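Local coordinates for protein transcriptional regulator (Rhodococcus sp., PDB 2O0Y) that probably binds DNA as a transcription factor of the IclR family, joining a helix-turn-helix domain to a C-terminal domain of the GAF clan, at residues E97-I102 against I254-L259; L208-V213 against C243-A248. All coordinates share one frame; numbering follows the deposited sequence.

Contact 1: residues E97-I102 against I254-L259; sequences EEVVDI and IGLPGL
Ile254, the last residue of helix 237-254, meets the start of helix 97-110 with both of its branches. With CG1 beside the backbone N (chi1 -73°), CG2 is anti to that N; the Ile254 and Val99 side chains run past each other in opposite directions, and Ile254 CG2 meets Val99 CG2 at 3.7 Å. The other branch runs on to CD1, which meets Ile102 CD1 tip to tip at 3.5 Å, tighter than usual for two methyl groups. Glu98 OE1 lies at the flank, 3.9 Å from the same Ile254 CD1. At Gly255 the chain leaves helical geometry with a positive phi of 107°, a backbone shape that would press a CB against the preceding carbonyl oxygen. The turn carries the chain on to Leu256, whose CD2 comes across Val99 CG1 at about a right angle, 4.1 Å away. Thus one valine faces two apolar partners, one through each methyl. Pro257 is held from outside the pair, its O accepting a hydrogen bond from Trp93 NE1. Branched aliphatic chains carry this contact, so the start of helix 97-110 is joined to the end of helix 237-254 and the loop after it by close fit of methyl groups, with the Glu98 carboxylate at the margin.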
ATOM      1  N   GLU B  97      -5.567 -13.272  17.252  1.00 29.93           N
ATOM      2  CA  GLU B  97      -6.107 -14.616  17.373  1.00 30.69           C
ATOM      3  C   GLU B  97      -7.367 -14.626  18.271  1.00 30.36           C
ATOM      4  O   GLU B  97      -8.302 -15.394  18.018  1.00 31.44           O
ATOM      5  CB  GLU B  97      -4.985 -15.625  17.769  1.00 31.87           C
ATOM      6  CG  GLU B  97      -5.035 -16.172  19.151  1.00 32.08           C
ATOM      7  CD  GLU B  97      -3.809 -17.084  19.468  1.00 33.20           C
ATOM      8  N   GLU B  98      -7.433 -13.745  19.271  1.00 29.54           N
ATOM      9  CA  GLU B  98      -8.659 -13.604  20.099  1.00 29.22           C
ATOM     10  C   GLU B  98      -9.848 -13.074  19.326  1.00 28.62           C
ATOM     11  O   GLU B  98     -10.982 -13.373  19.671  1.00 27.32           O
ATOM     12  CB  GLU B  98      -8.446 -12.656  21.274  1.00 30.53           C
ATOM     13  CG  GLU B  98      -7.673 -13.259  22.432  1.00 35.32           C
ATOM     14  CD  GLU B  98      -7.690 -12.358  23.676  1.00 41.39           C
ATOM     15  OE1 GLU B  98      -7.970 -11.124  23.524  1.00 44.09           O
ATOM     16  OE2 GLU B  98      -7.399 -12.891  24.791  1.00 46.69           O
ATOM     17  N   VAL B  99      -9.596 -12.254  18.308  1.00 27.03           N
ATOM     18  CA  VAL B  99     -10.679 -11.815  17.419  1.00 26.57           C
ATOM     19  C   VAL B  99     -11.136 -12.993  16.529  1.00 27.19           C
ATOM     20  O   VAL B  99     -12.326 -13.216  16.319  1.00 27.93           O
ATOM     21  CB  VAL B  99     -10.197 -10.640  16.567  1.00 26.87           C
ATOM     22  CG1 VAL B  99     -11.080 -10.454  15.293  1.00 22.93           C
ATOM     23  CG2 VAL B  99     -10.070  -9.330  17.462  1.00 24.75           C
ATOM     24  N   VAL B 100     -10.205 -13.753  15.985  1.00 28.24           N
ATOM     25  CA  VAL B 100     -10.590 -14.979  15.244  1.00 29.11           C
ATOM     26  C   VAL B 100     -11.403 -15.951  16.118  1.00 29.03           C
ATOM     27  O   VAL B 100     -12.451 -16.444  15.677  1.00 30.21           O
ATOM     28  CB  VAL B 100      -9.394 -15.651  14.582  1.00 30.50           C
ATOM     29  CG1 VAL B 100      -9.860 -16.801  13.732  1.00 30.62           C
ATOM     30  CG2 VAL B 100      -8.681 -14.610  13.667  1.00 28.01           C
ATOM     31  N   ASP B 101     -10.984 -16.175  17.357  1.00 29.26           N
ATOM     32  CA  ASP B 101     -11.809 -16.972  18.305  1.00 29.48           C
ATOM     33  C   ASP B 101     -13.244 -16.435  18.402  1.00 29.07           C
ATOM     34  O   ASP B 101     -14.210 -17.204  18.345  1.00 28.31           O
ATOM     35  CB  ASP B 101     -11.219 -16.995  19.719  1.00 30.07           C
ATOM     36  CG  ASP B 101      -9.896 -17.705  19.786  1.00 33.38           C
ATOM     37  OD1 ASP B 101      -9.568 -18.454  18.848  1.00 33.69           O
ATOM     38  OD2 ASP B 101      -9.166 -17.484  20.791  1.00 36.64           O
ATOM     39  N   ILE B 102     -13.403 -15.124  18.547  1.00 28.09           N
ATOM     40  CA  ILE B 102     -14.771 -14.563  18.663  1.00 26.74           C
ATOM     41  C   ILE B 102     -15.563 -14.824  17.387  1.00 26.87           C
ATOM     42  O   ILE B 102     -16.724 -15.160  17.446  1.00 27.13           O
ATOM     43  CB  ILE B 102     -14.742 -13.030  18.988  1.00 27.50           C
ATOM     44  CG1 ILE B 102     -14.274 -12.787  20.430  1.00 26.78           C
ATOM     45  CG2 ILE B 102     -16.102 -12.389  18.755  1.00 27.89           C
ATOM     46  CD1 ILE B 102     -13.738 -11.325  20.648  1.00 27.08           C
ATOM     47  N   ILE B 254     -11.101  -5.194  21.754  1.00 28.03           N
ATOM     48  CA  ILE B 254      -9.758  -5.767  21.558  1.00 28.89           C
ATOM     49  C   ILE B 254      -8.958  -4.900  20.583  1.00 29.37           C
ATOM     50  O   ILE B 254      -7.798  -4.573  20.838  1.00 28.95           O
ATOM     51  CB  ILE B 254      -9.867  -7.232  21.008  1.00 29.30           C
ATOM     52  CG1 ILE B 254     -10.344  -8.167  22.114  1.00 29.24           C
ATOM     53  CG2 ILE B 254      -8.531  -7.764  20.476  1.00 30.45           C
ATOM     54  CD1 ILE B 254     -10.940  -9.465  21.596  1.00 28.28           C
ATOM     55  N   GLY B 255      -9.550  -4.591  19.428  1.00 28.89           N
ATOM     56  CA  GLY B 255      -8.911  -3.693  18.495  1.00 29.92           C
ATOM     57  C   GLY B 255      -8.392  -4.457  17.299  1.00 31.32           C
ATOM     58  O   GLY B 255      -8.144  -5.665  17.407  1.00 32.10           O
ATOM     59  N   LEU B 256      -8.219  -3.769  16.165  1.00 29.42           N
ATOM     60  CA  LEU B 256      -7.809  -4.439  14.937  1.00 28.76           C
ATOM     61  C   LEU B 256      -6.556  -3.769  14.390  1.00 29.84           C
ATOM     62  O   LEU B 256      -6.654  -2.989  13.464  1.00 28.76           O
ATOM     63  CB  LEU B 256      -8.927  -4.394  13.908  1.00 28.65           C
ATOM     64  CG  LEU B 256     -10.165  -5.269  14.227  1.00 27.14           C
ATOM     65  CD1 LEU B 256     -11.311  -4.863  13.343  1.00 28.97           C
ATOM     66  CD2 LEU B 256      -9.835  -6.762  14.006  1.00 28.77           C
ATOM     67  N   PRO B 257      -5.391  -4.077  14.983  1.00 30.97           N
ATOM     68  CA  PRO B 257      -4.121  -3.483  14.548  1.00 32.47           C
ATOM     69  C   PRO B 257      -3.935  -3.706  13.049  1.00 33.92           C
ATOM     70  O   PRO B 257      -4.106  -4.822  12.560  1.00 35.37           O
ATOM     71  CB  PRO B 257      -3.095  -4.273  15.355  1.00 32.00           C
ATOM     72  CG  PRO B 257      -3.836  -4.641  16.623  1.00 32.49           C
ATOM     73  CD  PRO B 257      -5.182  -5.034  16.096  1.00 30.44           C
ATOM     74  N   GLY B 258      -3.626  -2.671  12.301  1.00 35.10           N
ATOM     75  CA  GLY B 258      -3.511  -2.872  10.847  1.00 36.33           C
ATOM     76  C   GLY B 258      -4.680  -2.318  10.082  1.00 37.76           C
ATOM     77  O   GLY B 258      -4.532  -1.929   8.940  1.00 36.76           O
ATOM     78  N   LEU B 259      -5.846  -2.304  10.734  1.00 38.12           N
ATOM     79  CA  LEU B 259      -7.076  -1.685  10.256  1.00 40.83           C
ATOM     80  C   LEU B 259      -7.390  -0.551  11.215  1.00 43.46           C
ATOM     81  O   LEU B 259      -7.748   0.521  10.777  1.00 45.12           O
ATOM     82  CB  LEU B 259      -8.270  -2.673  10.306  1.00 38.60           C
ATOM     83  CG  LEU B 259      -8.115  -4.095   9.774  1.00 36.61           C
ATOM     84  CD1 LEU B 259      -9.426  -4.840   9.782  1.00 33.69           C
ATOM     85  CD2 LEU B 259      -7.568  -4.055   8.357  1.00 34.51           C
TER

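Contact 2: residues L208-V213 against C243-A248; sequences LSFPLV and CTRAAA
Strand 208-213 and helix 243-248 run almost parallel, 14° apart in direction with their axes 8.5 Å from each other at closest approach, and the backbones come nearest at Leu212 and Ala248. This is helix-on-sheet packing in the GAF-like C-terminal domain: helix 237-254 lies over the antiparallel sheet to which strand 205-213 belongs. Side chains alternate along the strand, Leu208 and Phe210 pointing to the helix and Ser209 away from it, toward helix 152-157 across the sheet. Leu208 sends CD2 past Thr244, 3.8 Å from its OG1, a hydroxyl already hydrogen-bonded to Tyr240 O. Phe210 is the centrepiece. With CG anti to its carbonyl carbon (chi1 -88°), the ring lies against the helix backbone, and Arg245 CA sits over one face in a CH-pi contact, 3.8 Å from the Phe210 ring centroid. Thr244 CG2 touches Phe210 CD1 at 3.5 Å. The Arg245 chain crosses the ring obliquely and bends at chi3, and the guanidinium, at 87° to the ring, presents a face to Phe210 CE2 while Arg245 CZ lies at the ring edge, in plane. Replacing Phe210 with an alanine would probably open a gap beneath the helix and deprive Arg245 CA and Thr244 CG2 of the ring they pack on. Further on, Ala248 CB touches both Phe210 CB and Leu212 CD2. Beside it a water donates to Pro211 O at 2.8 Å and, more weakly, to Ala248 O at 3.3 Å.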
ATOM      1  N   LEU B 208     -26.346  -9.840   7.604  1.00 25.26           N
ATOM      2  CA  LEU B 208     -26.464  -8.915   8.739  1.00 25.98           C
ATOM      3  C   LEU B 208     -25.040  -8.404   8.970  1.00 26.43           C
ATOM      4  O   LEU B 208     -24.130  -9.218   9.104  1.00 25.61           O
ATOM      5  CB  LEU B 208     -26.914  -9.695   9.971  1.00 26.69           C
ATOM      6  CG  LEU B 208     -26.814  -9.073  11.371  1.00 27.63           C
ATOM      7  CD1 LEU B 208     -27.739  -7.838  11.532  1.00 29.00           C
ATOM      8  CD2 LEU B 208     -27.198 -10.153  12.357  1.00 27.43           C
ATOM      9  N   SER B 209     -24.850  -7.088   9.070  1.00 25.65           N
ATOM     10  CA  SER B 209     -23.517  -6.504   9.284  1.00 25.16           C
ATOM     11  C   SER B 209     -23.499  -5.516  10.443  1.00 25.53           C
ATOM     12  O   SER B 209     -24.414  -4.714  10.591  1.00 26.48           O
ATOM     13  CB  SER B 209     -23.040  -5.764   8.029  1.00 24.90           C
ATOM     14  OG  SER B 209     -21.612  -5.550   8.052  1.00 26.25           O
ATOM     15  N   PHE B 210     -22.475  -5.585  11.297  1.00 26.76           N
ATOM     16  CA  PHE B 210     -22.292  -4.597  12.376  1.00 25.51           C
ATOM     17  C   PHE B 210     -20.969  -3.866  12.101  1.00 25.92           C
ATOM     18  O   PHE B 210     -20.027  -4.485  11.605  1.00 24.88           O
ATOM     19  CB  PHE B 210     -22.196  -5.296  13.758  1.00 26.52           C
ATOM     20  CG  PHE B 210     -23.536  -5.508  14.416  1.00 26.50           C
ATOM     21  CD1 PHE B 210     -24.368  -6.536  14.004  1.00 27.20           C
ATOM     22  CD2 PHE B 210     -23.976  -4.658  15.423  1.00 28.17           C
ATOM     23  CE1 PHE B 210     -25.639  -6.736  14.593  1.00 27.80           C
ATOM     24  CE2 PHE B 210     -25.234  -4.861  16.011  1.00 27.16           C
ATOM     25  CZ  PHE B 210     -26.046  -5.894  15.593  1.00 27.24           C
ATOM     26  N   PRO B 211     -20.870  -2.570  12.500  1.00 26.57           N
ATOM     27  CA  PRO B 211     -19.609  -1.889  12.347  1.00 27.26           C
ATOM     28  C   PRO B 211     -18.593  -2.385  13.370  1.00 27.82           C
ATOM     29  O   PRO B 211     -18.934  -2.643  14.531  1.00 27.95           O
ATOM     30  CB  PRO B 211     -19.951  -0.410  12.650  1.00 27.04           C
ATOM     31  CG  PRO B 211     -21.195  -0.424  13.442  1.00 27.14           C
ATOM     32  CD  PRO B 211     -21.915  -1.714  13.097  1.00 25.45           C
ATOM     33  N   LEU B 212     -17.341  -2.469  12.933  1.00 27.36           N
ATOM     34  CA  LEU B 212     -16.218  -2.577  13.866  1.00 26.48           C
ATOM     35  C   LEU B 212     -15.489  -1.239  13.800  1.00 26.54           C
ATOM     36  O   LEU B 212     -15.291  -0.715  12.707  1.00 26.34           O
ATOM     37  CB  LEU B 212     -15.274  -3.697  13.396  1.00 26.52           C
ATOM     38  CG  LEU B 212     -15.997  -5.055  13.355  1.00 25.97           C
ATOM     39  CD1 LEU B 212     -14.992  -6.070  12.727  1.00 25.28           C
ATOM     40  CD2 LEU B 212     -16.374  -5.453  14.780  1.00 23.81           C
ATOM     41  N   VAL B 213     -15.094  -0.696  14.960  1.00 26.31           N
ATOM     42  CA  VAL B 213     -14.533   0.673  15.022  1.00 26.37           C
ATOM     43  C   VAL B 213     -13.132   0.702  15.637  1.00 27.23           C
ATOM     44  O   VAL B 213     -12.737  -0.246  16.381  1.00 27.54           O
ATOM     45  CB  VAL B 213     -15.474   1.609  15.808  1.00 25.85           C
ATOM     46  CG1 VAL B 213     -16.890   1.686  15.111  1.00 26.52           C
ATOM     47  CG2 VAL B 213     -15.698   1.096  17.212  1.00 25.16           C
ATOM     48  N   CYS B 243     -26.128 -12.073  18.994  1.00 28.31           N
ATOM     49  CA  CYS B 243     -24.768 -12.627  18.940  1.00 28.65           C
ATOM     50  C   CYS B 243     -23.813 -11.725  18.186  1.00 27.91           C
ATOM     51  O   CYS B 243     -22.662 -11.575  18.593  1.00 27.88           O
ATOM     52  CB  CYS B 243     -24.738 -14.029  18.315  1.00 28.08           C
ATOM     53  SG  CYS B 243     -25.746 -15.191  19.265  1.00 29.78           S
ATOM     54  N   THR B 244     -24.258 -11.175  17.056  1.00 27.39           N
ATOM     55  CA  THR B 244     -23.340 -10.391  16.235  1.00 26.50           C
ATOM     56  C   THR B 244     -23.033  -9.074  16.920  1.00 27.26           C
ATOM     57  O   THR B 244     -21.923  -8.570  16.832  1.00 27.21           O
ATOM     58  CB  THR B 244     -23.872 -10.211  14.811  1.00 26.30           C
ATOM     59  OG1 THR B 244     -24.187 -11.499  14.293  1.00 26.66           O
ATOM     60  CG2 THR B 244     -22.793  -9.616  13.886  1.00 27.43           C
ATOM     61  N   ARG B 245     -24.010  -8.516  17.631  1.00 27.18           N
ATOM     62  CA  ARG B 245     -23.801  -7.257  18.370  1.00 27.24           C
ATOM     63  C   ARG B 245     -22.744  -7.438  19.421  1.00 27.47           C
ATOM     64  O   ARG B 245     -21.873  -6.605  19.535  1.00 29.91           O
ATOM     65  CB  ARG B 245     -25.088  -6.796  19.086  1.00 25.42           C
ATOM     66  CG  ARG B 245     -24.927  -5.417  19.695  1.00 27.16           C
ATOM     67  CD  ARG B 245     -26.154  -5.013  20.581  1.00 27.33           C
ATOM     68  NE  ARG B 245     -27.382  -4.852  19.801  1.00 27.38           N
ATOM     69  CZ  ARG B 245     -27.641  -3.826  18.990  1.00 29.59           C
ATOM     70  NH1 ARG B 245     -26.752  -2.853  18.835  1.00 28.97           N
ATOM     71  NH2 ARG B 245     -28.802  -3.748  18.350  1.00 30.31           N
ATOM     72  N   ALA B 246     -22.841  -8.509  20.209  1.00 28.36           N
ATOM     73  CA  ALA B 246     -21.860  -8.777  21.279  1.00 27.44           C
ATOM     74  C   ALA B 246     -20.469  -8.986  20.710  1.00 27.16           C
ATOM     75  O   ALA B 246     -19.500  -8.479  21.252  1.00 25.31           O
ATOM     76  CB  ALA B 246     -22.275  -9.985  22.095  1.00 28.07           C
ATOM     77  N   ALA B 247     -20.375  -9.761  19.636  1.00 26.49           N
ATOM     78  CA  ALA B 247     -19.071 -10.074  19.009  1.00 27.01           C
ATOM     79  C   ALA B 247     -18.424  -8.815  18.501  1.00 26.87           C
ATOM     80  O   ALA B 247     -17.216  -8.596  18.687  1.00 26.72           O
ATOM     81  CB  ALA B 247     -19.302 -11.049  17.840  1.00 27.90           C
ATOM     82  N   ALA B 248     -19.204  -7.983  17.815  1.00 26.73           N
ATOM     83  CA  ALA B 248     -18.657  -6.715  17.293  1.00 26.80           C
ATOM     84  C   ALA B 248     -18.105  -5.843  18.443  1.00 27.14           C
ATOM     85  O   ALA B 248     -17.018  -5.256  18.372  1.00 29.34           O
ATOM     86  CB  ALA B 248     -19.747  -5.963  16.497  1.00 26.12           C
TER
HETATM   87  O   HOH W   1     -18.132  -2.336  17.246  1.00 39.58           O

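In the fold
Helix 237-254 is the element common to both contacts. Contact 2 uses its middle, against strand 205-213 of the six-stranded antiparallel sheet, whereas contact 1 uses its last residue and the tail beyond, against helix 97-110. Their centres lie 13 Å apart and the two touch directly: Ile102 CG2 packs 3.6 Å from Ala247 CB, and Leu256 CD1 lies 3.9 Å from Leu212 CD1. In chain order 97-102 comes first and 254-259 last, with both segments of contact 2 between them. Helix 97-110 and the C-terminal tail, distant in sequence, are thereby brought together beside the sheet, with helix 237-254 packed on that sheet along its middle and on helix 97-110 at its end.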